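Local coordinates for protein R.Pab1 family restriction endonuclease (Campylobacter coli, PDB 7CFA) that acts as a restriction DNA glycosylase, probably excising a base within its recognition sequence so that the DNA strand can be broken at the resulting abasic site, at residues Q25-T28 / G33-V36; K20-Q25 / M169-F174; N90-E95 / N206-F211; Y77-I82 / E213-F218; E109-K114 / S153-K158. The protein carries 2 engineered substitutions. All blocks are in the same frame, centred on the assembly; numbering follows the deposited sequence.

Interactions 1, 2 and 5 all lie on one antiparallel sheet. The 25-28/33-36 hairpin forms one end of it, interaction 2 starts from the same strand 21-27 and reaches strand 166-175, and interaction 5 covers the next strand, 152-159, where Lys24 and Glu154 link it to interaction 2. Interactions 3 and 4 share helix 208-219, their centres about 11 Å apart, and join it to the region of helices 79-88 and 94-106. Phe172 and Leu170 connect that helix to the sheet. Along the chain interaction 1 closes first, interactions 2 and 4 interleave, and interaction 5 nests inside 3, which nests inside 4; early and late parts of the chain thus pack together, the helices against the sheet.

Interaction 1: Q25-T28 / G33-V36; sequences QRST and GLPV
Gln25 and Leu34 form the firm part of this beta hairpin, an antiparallel hydrogen-bonded pair. Gln25 N gives a nearly straight bond to Leu34 O (2.7 Å, 171°), and Leu34 N returns one to Gln25 O at 2.9 Å. Next along, Arg26 and Gly33 make a non-hydrogen-bonded pair whose CA atoms approach to 3.9 Å, a close pass where one partner carries no side chain. Gly33 CA also directs a CA-H...O contact at Gln25 O.

On the other side of the hairpin, Gln25 CG is trans to the amide nitrogen (chi1 -176°) and the extended chain crosses Val36 at about a right angle, with Gln25 CB 3.7 Å from Val36 CG1. Toward the solvent the packing thins: Ser27 OG comes no nearer to Leu34 than 4.2 Å, at CD1. Strand 32-35 is the outermost strand of the sheet within this chain, while strand 21-27 is flanked on its far side by strand 47-51, where Tyr48 OH is hydrogen-bonded to Arg26 and His47 packs against Gln25 and Val36.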
# COMPACT_ATOMS: atom_id res chain seq x y z
N GLN A 25 0.73 -8.47 15.19
CA GLN A 25 0.34 -8.42 16.59
C GLN A 25 -0.82 -7.45 16.75
O GLN A 25 -0.71 -6.28 16.39
CB GLN A 25 1.52 -8.00 17.47
CG GLN A 25 1.23 -8.03 18.97
CD GLN A 25 2.48 -7.85 19.81
OE1 GLN A 25 3.60 -8.05 19.33
NE2 GLN A 25 2.30 -7.48 21.07
N ARG A 26 -1.94 -7.95 17.28
CA ARG A 26 -3.15 -7.15 17.43
C ARG A 26 -3.02 -6.24 18.64
O ARG A 26 -2.84 -6.72 19.77
CB ARG A 26 -4.37 -8.06 17.55
CG ARG A 26 -5.70 -7.35 17.39
CD ARG A 26 -6.86 -8.34 17.39
NE ARG A 26 -8.12 -7.72 17.03
CZ ARG A 26 -9.28 -8.37 16.92
NH1 ARG A 26 -9.33 -9.68 17.15
NH2 ARG A 26 -10.38 -7.72 16.58
N SER A 27 -3.12 -4.93 18.41
CA SER A 27 -2.98 -3.94 19.48
C SER A 27 -4.33 -3.76 20.18
O SER A 27 -5.03 -2.76 20.02
CB SER A 27 -2.46 -2.62 18.92
OG SER A 27 -1.19 -2.79 18.31
N THR A 28 -4.67 -4.76 20.98
CA THR A 28 -5.92 -4.78 21.75
C THR A 28 -7.14 -4.49 20.89
O THR A 28 -7.73 -5.40 20.31
CB THR A 28 -5.88 -3.78 22.93
OG1 THR A 28 -5.79 -2.44 22.42
CG2 THR A 28 -4.68 -4.05 23.82
N GLY A 33 -4.00 -4.10 14.15
CA GLY A 33 -2.80 -4.89 14.32
C GLY A 33 -1.63 -4.28 13.58
O GLY A 33 -1.79 -3.56 12.60
N LEU A 34 -0.43 -4.60 14.07
CA LEU A 34 0.81 -4.13 13.48
C LEU A 34 1.73 -5.32 13.21
O LEU A 34 1.76 -6.27 14.00
CB LEU A 34 1.51 -3.12 14.40
CG LEU A 34 0.72 -1.84 14.68
CD1 LEU A 34 1.48 -0.93 15.63
CD2 LEU A 34 0.40 -1.11 13.38
N PRO A 35 2.49 -5.28 12.12
CA PRO A 35 3.32 -6.44 11.76
C PRO A 35 4.51 -6.61 12.70
O PRO A 35 4.98 -5.66 13.34
CB PRO A 35 3.79 -6.10 10.34
CG PRO A 35 3.78 -4.61 10.29
CD PRO A 35 2.62 -4.18 11.15
N VAL A 36 4.97 -7.85 12.79
CA VAL A 36 6.11 -8.22 13.62
C VAL A 36 7.14 -8.94 12.76
O VAL A 36 6.87 -9.32 11.62
CB VAL A 36 5.71 -9.10 14.82
CG1 VAL A 36 4.71 -8.38 15.70
CG2 VAL A 36 5.14 -10.43 14.33

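Interaction 2: K20-Q25 / M169-F174; sequences KIRIKQ and MLYFCF
Lys24 and Cys173 meet across the sheet through the far end of the lysine, which lies 3.7 Å from the sulfur measured from Lys24 NZ to Cys173 SG; Lys24 CE is slightly more distant. The lysine is fully extended beyond CG. Its first torsion (chi1 61°) places CG between the backbone N and the carbonyl carbon, and the straight chain then carries the ammonium over to the other strand. Cys173 SG is tucked beside its own backbone N, chi1 -55°. No hydrogen bond joins this pair. The ammonium is instead held by salt bridges to Glu154 and Glu50, whose carboxylates come close to each other, so the lysine probably eases their mutual repulsion while the sulfur borders the group.

Tyr171, whose CB is directed at the opposite segment, makes the second point of contact. Its ring carbon CE2 is 4.3 Å from Arg22 NH2, a loose approach, and the arginine's strongest polar partner is Glu50, one of the two carboxylates that also hold Lys24, through a salt bridge from the same NH2.

The strands 21-27 and 166-175 are not direct neighbours: strand 47-51, which supplies Glu50, runs between them, and the long side chains span it. On the other side of strand 166-175 lies strand 152-159 with Glu154, while Leu170 and Phe172 pack against helix 208-219.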
# COMPACT_ATOMS: atom_id res chain seq x y z
N LYS A 20 1.77 -14.39 0.83
CA LYS A 20 0.37 -14.35 1.21
C LYS A 20 0.16 -14.51 2.71
O LYS A 20 -0.91 -14.16 3.21
CB LYS A 20 -0.40 -15.44 0.47
CG LYS A 20 -0.46 -15.24 -1.04
CD LYS A 20 -0.69 -16.57 -1.76
CE LYS A 20 -1.98 -17.24 -1.32
NZ LYS A 20 -3.19 -16.47 -1.73
N ILE A 21 1.15 -15.04 3.44
CA ILE A 21 1.05 -15.26 4.87
C ILE A 21 1.94 -14.25 5.58
O ILE A 21 3.14 -14.15 5.28
CB ILE A 21 1.45 -16.70 5.26
CG1 ILE A 21 0.64 -17.72 4.46
CG2 ILE A 21 1.24 -16.91 6.75
CD1 ILE A 21 -0.82 -17.75 4.81
N ARG A 22 1.36 -13.51 6.52
CA ARG A 22 2.11 -12.58 7.35
C ARG A 22 1.68 -12.73 8.80
O ARG A 22 0.54 -13.11 9.09
CB ARG A 22 1.92 -11.12 6.88
CG ARG A 22 2.42 -10.85 5.47
CD ARG A 22 2.44 -9.36 5.15
NE ARG A 22 1.10 -8.76 5.19
CZ ARG A 22 0.83 -7.52 4.80
NH1 ARG A 22 1.80 -6.74 4.34
NH2 ARG A 22 -0.41 -7.06 4.87
N ILE A 23 2.61 -12.44 9.71
CA ILE A 23 2.36 -12.52 11.14
C ILE A 23 2.35 -11.10 11.70
O ILE A 23 3.29 -10.33 11.47
CB ILE A 23 3.42 -13.37 11.86
CG1 ILE A 23 3.52 -14.76 11.21
CG2 ILE A 23 3.10 -13.50 13.34
CD1 ILE A 23 2.23 -15.55 11.29
N LYS A 24 1.29 -10.76 12.42
CA LYS A 24 1.13 -9.44 13.01
C LYS A 24 0.70 -9.58 14.47
O LYS A 24 0.36 -10.67 14.93
CB LYS A 24 0.10 -8.60 12.24
CG LYS A 24 -1.29 -9.20 12.20
CD LYS A 24 -2.25 -8.33 11.40
CE LYS A 24 -3.64 -8.95 11.34
NZ LYS A 24 -4.57 -8.15 10.51
N GLN A 25 0.73 -8.47 15.19
CA GLN A 25 0.34 -8.42 16.59
C GLN A 25 -0.82 -7.45 16.75
O GLN A 25 -0.71 -6.28 16.39
CB GLN A 25 1.52 -8.00 17.47
CG GLN A 25 1.23 -8.03 18.97
CD GLN A 25 2.48 -7.85 19.81
OE1 GLN A 25 3.60 -8.05 19.33
NE2 GLN A 25 2.30 -7.48 21.07
N MET A 169 -9.42 -6.28 -1.14
CA MET A 169 -8.51 -7.39 -0.86
C MET A 169 -8.92 -8.02 0.46
O MET A 169 -8.94 -7.35 1.50
CB MET A 169 -7.06 -6.91 -0.79
CG MET A 169 -6.39 -6.72 -2.15
SD MET A 169 -7.10 -5.38 -3.12
CE MET A 169 -6.75 -3.97 -2.07
N LEU A 170 -9.26 -9.31 0.42
CA LEU A 170 -9.73 -10.02 1.60
C LEU A 170 -8.56 -10.70 2.29
O LEU A 170 -7.75 -11.37 1.65
CB LEU A 170 -10.81 -11.04 1.22
CG LEU A 170 -11.60 -11.71 2.34
CD1 LEU A 170 -13.02 -12.00 1.88
CD2 LEU A 170 -10.92 -13.00 2.80
N TYR A 171 -8.48 -10.53 3.61
CA TYR A 171 -7.46 -11.17 4.43
C TYR A 171 -8.15 -12.03 5.48
O TYR A 171 -9.10 -11.58 6.13
CB TYR A 171 -6.55 -10.13 5.09
CG TYR A 171 -5.72 -9.35 4.10
CD1 TYR A 171 -6.23 -8.20 3.49
CD2 TYR A 171 -4.43 -9.75 3.78
CE1 TYR A 171 -5.47 -7.48 2.59
CE2 TYR A 171 -3.67 -9.03 2.87
CZ TYR A 171 -4.19 -7.90 2.28
OH TYR A 171 -3.44 -7.19 1.38
N PHE A 172 -7.66 -13.25 5.65
CA PHE A 172 -8.20 -14.20 6.62
C PHE A 172 -7.26 -14.23 7.82
O PHE A 172 -6.06 -14.51 7.66
CB PHE A 172 -8.35 -15.58 5.99
CG PHE A 172 -8.98 -16.60 6.89
CD1 PHE A 172 -10.07 -16.28 7.68
CD2 PHE A 172 -8.49 -17.90 6.92
CE1 PHE A 172 -10.65 -17.22 8.50
CE2 PHE A 172 -9.07 -18.85 7.74
CZ PHE A 172 -10.15 -18.51 8.53
N CYS A 173 -7.79 -13.95 9.00
CA CYS A 173 -6.97 -13.76 10.19
C CYS A 173 -7.44 -14.64 11.34
O CYS A 173 -8.64 -14.89 11.50
CB CYS A 173 -6.98 -12.29 10.64
SG CYS A 173 -6.49 -11.12 9.34
N PHE A 174 -6.48 -15.09 12.14
CA PHE A 174 -6.74 -15.94 13.30
C PHE A 174 -5.46 -16.00 14.14
O PHE A 174 -4.36 -15.81 13.61
CB PHE A 174 -7.18 -17.35 12.88
CG PHE A 174 -6.27 -18.00 11.88
CD1 PHE A 174 -5.17 -18.73 12.30
CD2 PHE A 174 -6.52 -17.87 10.53
CE1 PHE A 174 -4.33 -19.33 11.38
CE2 PHE A 174 -5.69 -18.47 9.60
CZ PHE A 174 -4.59 -19.20 10.03

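Interaction 3: N90-E95 / N206-F211; sequences NIILKE and NNINIF
In Ile208, chi1 of -177° sends CG1 away from the backbone N, and Ile92 turns its own CG1 beside the backbone N (chi1 -65°); the two branches meet where the loop joining helices 79-88 and 94-106 packs on Ile208 of helix 208-219. It is a small apolar loop-on-helix contact, buried and without a hydrogen bond across it. The isoleucines cross at about a right angle: Ile92 CD1 lies 3.7 Å from Ile208 CG1, and Ile92 CG1 is almost as near to the same atom.

The loop takes its shape from a Schellman motif that ends helix 79-88. Asn90, with positive phi, is its C-prime residue, and the backbone bonds Ile91 N to Phe86 O and Asn90 N to Phe87 O close it. Leu93 then takes the N-cap position of the next helix. Phe86 of helix 79-88 packs on both Ile91 and Ile208. A second, looser touch is that of the CG2 methyls of Ile91 and Ile208, at 4.2 Å.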
# COMPACT_ATOMS: atom_id res chain seq x y z
N ASN A 90 -18.90 -35.29 2.12
CA ASN A 90 -20.27 -35.28 2.64
C ASN A 90 -20.39 -34.58 3.99
O ASN A 90 -21.22 -34.95 4.82
CB ASN A 90 -20.84 -36.69 2.74
CG ASN A 90 -21.27 -37.25 1.40
OD1 ASN A 90 -21.93 -36.58 0.61
ND2 ASN A 90 -20.89 -38.50 1.14
N ILE A 91 -19.58 -33.55 4.23
CA ILE A 91 -19.72 -32.75 5.44
C ILE A 91 -20.54 -31.49 5.18
O ILE A 91 -21.38 -31.12 5.99
CB ILE A 91 -18.33 -32.40 6.02
CG1 ILE A 91 -17.63 -33.68 6.51
CG2 ILE A 91 -18.45 -31.39 7.15
CD1 ILE A 91 -16.36 -33.41 7.28
N ILE A 92 -20.32 -30.85 4.04
CA ILE A 92 -21.08 -29.67 3.64
C ILE A 92 -22.37 -30.12 2.96
O ILE A 92 -22.33 -30.89 2.00
CB ILE A 92 -20.25 -28.77 2.72
CG1 ILE A 92 -19.03 -28.21 3.46
CG2 ILE A 92 -21.11 -27.66 2.13
CD1 ILE A 92 -18.18 -27.29 2.61
N LEU A 93 -23.50 -29.64 3.47
CA LEU A 93 -24.79 -29.97 2.88
C LEU A 93 -24.98 -29.26 1.55
O LEU A 93 -24.49 -28.14 1.34
CB LEU A 93 -25.92 -29.58 3.83
CG LEU A 93 -25.88 -30.16 5.25
CD1 LEU A 93 -26.99 -29.56 6.11
CD2 LEU A 93 -26.00 -31.67 5.20
N LYS A 94 -25.70 -29.91 0.64
CA LYS A 94 -26.03 -29.27 -0.63
C LYS A 94 -26.89 -28.03 -0.42
O LYS A 94 -26.77 -27.05 -1.17
CB LYS A 94 -26.74 -30.26 -1.56
CG LYS A 94 -25.90 -31.47 -1.95
CD LYS A 94 -26.71 -32.46 -2.77
CE LYS A 94 -25.87 -33.69 -3.11
NZ LYS A 94 -26.67 -34.72 -3.83
N GLU A 95 -27.76 -28.06 0.59
CA GLU A 95 -28.61 -26.90 0.90
C GLU A 95 -27.78 -25.69 1.31
O GLU A 95 -28.21 -24.55 1.10
CB GLU A 95 -29.61 -27.26 2.00
CG GLU A 95 -30.62 -28.34 1.63
CD GLU A 95 -30.04 -29.74 1.67
OE1 GLU A 95 -28.86 -29.90 2.03
OE2 GLU A 95 -30.78 -30.69 1.33
N ASN A 206 -16.23 -28.80 12.66
CA ASN A 206 -16.49 -27.82 13.70
C ASN A 206 -16.25 -26.39 13.26
O ASN A 206 -16.69 -25.46 13.94
CB ASN A 206 -15.63 -28.12 14.93
CG ASN A 206 -15.93 -29.48 15.54
OD1 ASN A 206 -17.06 -29.95 15.49
ND2 ASN A 206 -14.91 -30.10 16.12
N ASN A 207 -15.56 -26.17 12.13
CA ASN A 207 -15.28 -24.81 11.69
C ASN A 207 -15.39 -24.64 10.18
O ASN A 207 -14.91 -23.64 9.64
CB ASN A 207 -13.89 -24.36 12.16
CG ASN A 207 -12.76 -25.24 11.63
OD1 ASN A 207 -12.96 -26.04 10.72
ND2 ASN A 207 -11.58 -25.09 12.21
N ILE A 208 -16.00 -25.60 9.47
CA ILE A 208 -16.07 -25.51 8.02
C ILE A 208 -16.98 -24.37 7.59
O ILE A 208 -16.75 -23.75 6.54
CB ILE A 208 -16.51 -26.86 7.41
CG1 ILE A 208 -16.51 -26.79 5.88
CG2 ILE A 208 -17.89 -27.26 7.93
CD1 ILE A 208 -15.17 -26.41 5.28
N ASN A 209 -18.01 -24.05 8.38
CA ASN A 209 -18.93 -22.99 8.00
C ASN A 209 -18.27 -21.62 7.97
O ASN A 209 -18.80 -20.70 7.34
CB ASN A 209 -20.14 -22.97 8.94
CG ASN A 209 -21.17 -24.02 8.57
OD1 ASN A 209 -22.05 -23.77 7.75
ND2 ASN A 209 -21.07 -25.19 9.18
N ILE A 210 -17.13 -21.46 8.64
CA ILE A 210 -16.35 -20.24 8.50
C ILE A 210 -15.92 -20.04 7.05
O ILE A 210 -16.01 -18.94 6.50
CB ILE A 210 -15.13 -20.27 9.45
CG1 ILE A 210 -15.60 -20.26 10.90
CG2 ILE A 210 -14.20 -19.10 9.16
CD1 ILE A 210 -14.49 -20.46 11.89
N PHE A 211 -15.46 -21.12 6.41
CA PHE A 211 -15.03 -21.01 5.02
C PHE A 211 -16.22 -20.86 4.08
O PHE A 211 -16.09 -20.23 3.03
CB PHE A 211 -14.17 -22.22 4.66
CG PHE A 211 -12.93 -22.33 5.51
CD1 PHE A 211 -12.96 -22.98 6.73
CD2 PHE A 211 -11.73 -21.76 5.09
CE1 PHE A 211 -11.83 -23.07 7.52
CE2 PHE A 211 -10.60 -21.85 5.87
CZ PHE A 211 -10.65 -22.50 7.09

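Interaction 4: Y77-I82 / E213-F218; sequences YELSDI and EMLKIF
Leu79 pushes its CD2 methyl into helix 208-219 and meets three side chains there. The nearest is Phe218: Leu79 CD2 lies 3.6 Å from Phe218 CD2 and touches CE2 as well, the two side chains sliding past each other in opposite directions. The same methyl reaches Leu215 CD1 at 4.2 Å and Met214 CG at 4.3 Å, and it comes within 3.9 Å of the backbone atom Leu215 N, so the leucine sits down against the helix itself. A fully staggered first torsion (chi1 176°), with CG on the far side of CA-CB from the amide, and chi2 near 60° bring CD2 to this group. All four residues are buried.

The next shell fixes the start of helix 79-88. Glu78 occupies the N-cap position, and its carboxylate is held by Lys20, Gly54 N and Trp51. Ser80 OG accepts Tyr77 N (3.0 Å, 162°) and also bonds to Tyr55 O. Tyr55 in turn meets the Phe218 ring edge-to-face, while Val229 and Ile233 of helix 223-237 back Leu215.

Phe211, one turn before Met214, also touches Leu79. The leucine therefore enters a hole lined by residues 211, 214, 215 and 218, the spacing of knobs-into-holes packing between helices, here through one knob at a helix's N-terminal end.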
# COMPACT_ATOMS: atom_id res chain seq x y z
N TYR A 77 -8.76 -23.53 -5.81
CA TYR A 77 -7.53 -23.17 -5.11
C TYR A 77 -7.89 -22.64 -3.73
O TYR A 77 -8.81 -21.83 -3.60
CB TYR A 77 -6.74 -22.13 -5.92
CG TYR A 77 -5.45 -21.68 -5.28
CD1 TYR A 77 -4.41 -22.57 -5.05
CD2 TYR A 77 -5.26 -20.35 -4.93
CE1 TYR A 77 -3.22 -22.16 -4.48
CE2 TYR A 77 -4.07 -19.92 -4.36
CZ TYR A 77 -3.06 -20.83 -4.13
OH TYR A 77 -1.88 -20.41 -3.56
N GLU A 78 -7.16 -23.11 -2.72
CA GLU A 78 -7.31 -22.65 -1.34
C GLU A 78 -8.75 -22.74 -0.86
O GLU A 78 -9.23 -23.83 -0.54
CB GLU A 78 -6.78 -21.22 -1.21
CG GLU A 78 -5.27 -21.15 -1.30
CD GLU A 78 -4.71 -19.80 -0.91
OE1 GLU A 78 -5.39 -18.78 -1.12
OE2 GLU A 78 -3.58 -19.76 -0.38
N LEU A 79 -9.45 -21.60 -0.80
CA LEU A 79 -10.78 -21.57 -0.20
C LEU A 79 -11.74 -22.51 -0.92
O LEU A 79 -12.44 -23.31 -0.28
CB LEU A 79 -11.33 -20.14 -0.22
CG LEU A 79 -12.77 -19.97 0.28
CD1 LEU A 79 -12.89 -20.44 1.72
CD2 LEU A 79 -13.22 -18.53 0.14
N SER A 80 -11.79 -22.44 -2.25
CA SER A 80 -12.73 -23.28 -2.99
C SER A 80 -12.30 -24.74 -2.97
O SER A 80 -13.16 -25.63 -3.01
CB SER A 80 -12.87 -22.78 -4.43
OG SER A 80 -11.67 -22.96 -5.15
N ASP A 81 -10.99 -25.01 -2.93
CA ASP A 81 -10.54 -26.39 -2.80
C ASP A 81 -10.88 -26.96 -1.43
O ASP A 81 -11.17 -28.16 -1.32
CB ASP A 81 -9.03 -26.47 -3.05
CG ASP A 81 -8.52 -27.90 -2.97
OD1 ASP A 81 -9.03 -28.75 -3.72
OD2 ASP A 81 -7.60 -28.15 -2.17
N ILE A 82 -10.84 -26.13 -0.39
CA ILE A 82 -11.26 -26.58 0.94
C ILE A 82 -12.74 -26.94 0.93
O ILE A 82 -13.14 -28.00 1.43
CB ILE A 82 -10.94 -25.51 1.99
CG1 ILE A 82 -9.42 -25.37 2.17
CG2 ILE A 82 -11.60 -25.85 3.32
CD1 ILE A 82 -9.01 -24.09 2.87
N GLU A 213 -19.01 -19.14 4.91
CA GLU A 213 -19.35 -17.72 5.03
C GLU A 213 -18.33 -16.84 4.30
O GLU A 213 -18.69 -15.77 3.81
CB GLU A 213 -19.45 -17.32 6.50
CG GLU A 213 -20.62 -17.95 7.23
CD GLU A 213 -20.79 -17.42 8.64
OE1 GLU A 213 -20.02 -16.53 9.05
OE2 GLU A 213 -21.70 -17.91 9.35
N MET A 214 -17.08 -17.28 4.23
CA MET A 214 -16.07 -16.51 3.52
C MET A 214 -16.30 -16.57 2.02
O MET A 214 -16.07 -15.58 1.31
CB MET A 214 -14.67 -17.02 3.87
CG MET A 214 -13.56 -16.04 3.57
SD MET A 214 -11.94 -16.78 3.87
CE MET A 214 -12.27 -17.67 5.39
N LEU A 215 -16.74 -17.72 1.51
CA LEU A 215 -17.10 -17.81 0.10
C LEU A 215 -18.25 -16.85 -0.22
O LEU A 215 -18.23 -16.18 -1.26
CB LEU A 215 -17.49 -19.24 -0.25
CG LEU A 215 -17.68 -19.53 -1.74
CD1 LEU A 215 -16.35 -19.44 -2.47
CD2 LEU A 215 -18.34 -20.88 -1.96
N LYS A 216 -19.24 -16.77 0.66
CA LYS A 216 -20.35 -15.86 0.45
C LYS A 216 -19.89 -14.40 0.44
O LYS A 216 -20.42 -13.59 -0.33
CB LYS A 216 -21.42 -16.07 1.53
CG LYS A 216 -22.69 -15.27 1.30
CD LYS A 216 -23.78 -15.62 2.31
CE LYS A 216 -23.38 -15.22 3.72
NZ LYS A 216 -24.48 -15.44 4.69
N ILE A 217 -18.90 -14.06 1.27
CA ILE A 217 -18.41 -12.69 1.32
C ILE A 217 -17.67 -12.34 0.03
O ILE A 217 -17.81 -11.23 -0.50
CB ILE A 217 -17.54 -12.48 2.56
CG1 ILE A 217 -18.39 -12.58 3.83
CG2 ILE A 217 -16.83 -11.13 2.51
CD1 ILE A 217 -17.60 -12.50 5.11
N PHE A 218 -16.86 -13.28 -0.49
CA PHE A 218 -16.25 -13.06 -1.80
C PHE A 218 -17.31 -12.79 -2.85
O PHE A 218 -17.13 -11.94 -3.73
CB PHE A 218 -15.40 -14.27 -2.20
CG PHE A 218 -13.98 -14.21 -1.72
CD1 PHE A 218 -13.07 -13.34 -2.31
CD2 PHE A 218 -13.54 -15.04 -0.71
CE1 PHE A 218 -11.76 -13.29 -1.89
CE2 PHE A 218 -12.22 -15.00 -0.28
CZ PHE A 218 -11.33 -14.12 -0.86

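Interaction 5: E109-K114 / S153-K158; sequences ELIEDK and SEIIIK
Leu110 O, one residue before Ile111, which carries the contact, takes two backbone donors: Lys114 N at 3.0 Å and Asp113 N at 3.1 Å. These bonds wind residues 111-114 into a single helical turn with Leu110 at its N-cap position, and present Ile111 to strand 152-159.

There the packing is wholly apolar. Ile111 CD1 and Ile155 CD1 meet tip to tip at 3.6 Å. The other branch, Ile111 CG2, lies 4.0 Å from Ile157 CD1, the side chains set at a slant to each other. With chi1 at -71°, Ile111 keeps CG1 next to its amide and turns CG2 away from it, and its two branches serve separate strand residues. Ile155 and Ile157, two apart, face the same side of the strand, and both are buried.

Strand 152-159 runs between strands 166-175 and 130-145 of the antiparallel sheet. Ile217 of helix 208-219 also packs on Ile155, and Glu112 makes a salt bridge to Lys160 and a hydrogen bond to Gly168 N. Val127 of the second subunit packs on Ile111 and Ala128 N of that subunit bonds Glu109, so the turn is part of the dimer interface.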
# COMPACT_ATOMS: atom_id res chain seq x y z
N GLU A 109 -26.35 -5.44 -3.71
CA GLU A 109 -25.35 -4.58 -3.08
C GLU A 109 -23.98 -5.23 -3.18
O GLU A 109 -23.75 -6.30 -2.60
CB GLU A 109 -25.72 -4.31 -1.62
CG GLU A 109 -27.08 -3.67 -1.43
CD GLU A 109 -27.38 -3.38 0.03
OE1 GLU A 109 -26.54 -3.70 0.89
OE2 GLU A 109 -28.46 -2.82 0.31
N LEU A 110 -23.07 -4.59 -3.90
CA LEU A 110 -21.70 -5.06 -4.03
C LEU A 110 -20.76 -4.15 -3.24
O LEU A 110 -20.96 -2.93 -3.17
CB LEU A 110 -21.27 -5.11 -5.50
CG LEU A 110 -22.04 -6.10 -6.36
CD1 LEU A 110 -21.61 -5.98 -7.81
CD2 LEU A 110 -21.83 -7.52 -5.85
N ILE A 111 -19.72 -4.76 -2.67
CA ILE A 111 -18.80 -4.03 -1.80
C ILE A 111 -18.06 -2.95 -2.58
O ILE A 111 -17.94 -1.81 -2.12
CB ILE A 111 -17.83 -5.01 -1.12
CG1 ILE A 111 -18.57 -5.84 -0.07
CG2 ILE A 111 -16.64 -4.28 -0.52
CD1 ILE A 111 -17.70 -6.85 0.63
N GLU A 112 -17.55 -3.29 -3.77
CA GLU A 112 -16.80 -2.31 -4.55
C GLU A 112 -17.68 -1.19 -5.10
O GLU A 112 -17.14 -0.18 -5.56
CB GLU A 112 -16.07 -3.01 -5.70
CG GLU A 112 -14.94 -3.91 -5.21
CD GLU A 112 -14.21 -4.61 -6.34
OE1 GLU A 112 -14.55 -4.38 -7.52
OE2 GLU A 112 -13.29 -5.40 -6.04
N ASP A 113 -19.01 -1.33 -5.04
CA ASP A 113 -19.91 -0.25 -5.41
C ASP A 113 -20.35 0.59 -4.22
O ASP A 113 -20.67 1.77 -4.39
CB ASP A 113 -21.14 -0.80 -6.13
CG ASP A 113 -20.81 -1.43 -7.47
OD1 ASP A 113 -19.88 -0.94 -8.14
OD2 ASP A 113 -21.47 -2.42 -7.84
N LYS A 114 -20.37 0.01 -3.01
CA LYS A 114 -20.79 0.72 -1.81
C LYS A 114 -19.63 1.32 -1.03
O LYS A 114 -19.84 2.31 -0.31
CB LYS A 114 -21.59 -0.21 -0.89
CG LYS A 114 -22.82 -0.82 -1.53
CD LYS A 114 -23.78 0.25 -2.04
CE LYS A 114 -25.00 -0.37 -2.69
NZ LYS A 114 -25.95 0.67 -3.21
N SER A 153 -12.22 -11.91 9.10
CA SER A 153 -11.72 -11.52 7.80
C SER A 153 -11.84 -10.01 7.66
O SER A 153 -12.82 -9.42 8.13
CB SER A 153 -12.46 -12.22 6.66
OG SER A 153 -13.82 -11.85 6.63
N GLU A 154 -10.85 -9.40 7.04
CA GLU A 154 -10.84 -7.96 6.81
C GLU A 154 -10.64 -7.67 5.33
O GLU A 154 -9.81 -8.30 4.67
CB GLU A 154 -9.76 -7.27 7.64
CG GLU A 154 -8.39 -7.90 7.58
CD GLU A 154 -7.41 -7.25 8.53
OE1 GLU A 154 -7.81 -6.30 9.24
OE2 GLU A 154 -6.23 -7.67 8.57
N ILE A 155 -11.43 -6.73 4.82
CA ILE A 155 -11.39 -6.35 3.41
C ILE A 155 -10.81 -4.94 3.33
O ILE A 155 -11.40 -3.98 3.84
CB ILE A 155 -12.79 -6.41 2.78
CG1 ILE A 155 -13.35 -7.83 2.88
CG2 ILE A 155 -12.73 -5.95 1.33
CD1 ILE A 155 -14.77 -7.97 2.40
N ILE A 156 -9.65 -4.83 2.69
CA ILE A 156 -9.00 -3.54 2.48
C ILE A 156 -9.43 -3.00 1.12
O ILE A 156 -9.36 -3.71 0.11
CB ILE A 156 -7.47 -3.68 2.56
CG1 ILE A 156 -7.06 -4.30 3.89
CG2 ILE A 156 -6.80 -2.33 2.36
CD1 ILE A 156 -7.52 -3.51 5.10
N ILE A 157 -9.88 -1.75 1.10
CA ILE A 157 -10.37 -1.10 -0.11
C ILE A 157 -9.28 -0.16 -0.63
O ILE A 157 -8.87 0.77 0.07
CB ILE A 157 -11.68 -0.34 0.15
CG1 ILE A 157 -12.74 -1.28 0.73
CG2 ILE A 157 -12.18 0.30 -1.13
CD1 ILE A 157 -13.10 -2.44 -0.19
N LYS A 158 -8.82 -0.40 -1.85
CA LYS A 158 -7.82 0.43 -2.50
C LYS A 158 -8.31 0.82 -3.89
O LYS A 158 -9.32 0.31 -4.38
CB LYS A 158 -6.46 -0.28 -2.60
CG LYS A 158 -5.78 -0.52 -1.26
CD LYS A 158 -5.36 0.79 -0.60
CE LYS A 158 -4.66 0.53 0.72
NZ LYS A 158 -4.20 1.79 1.38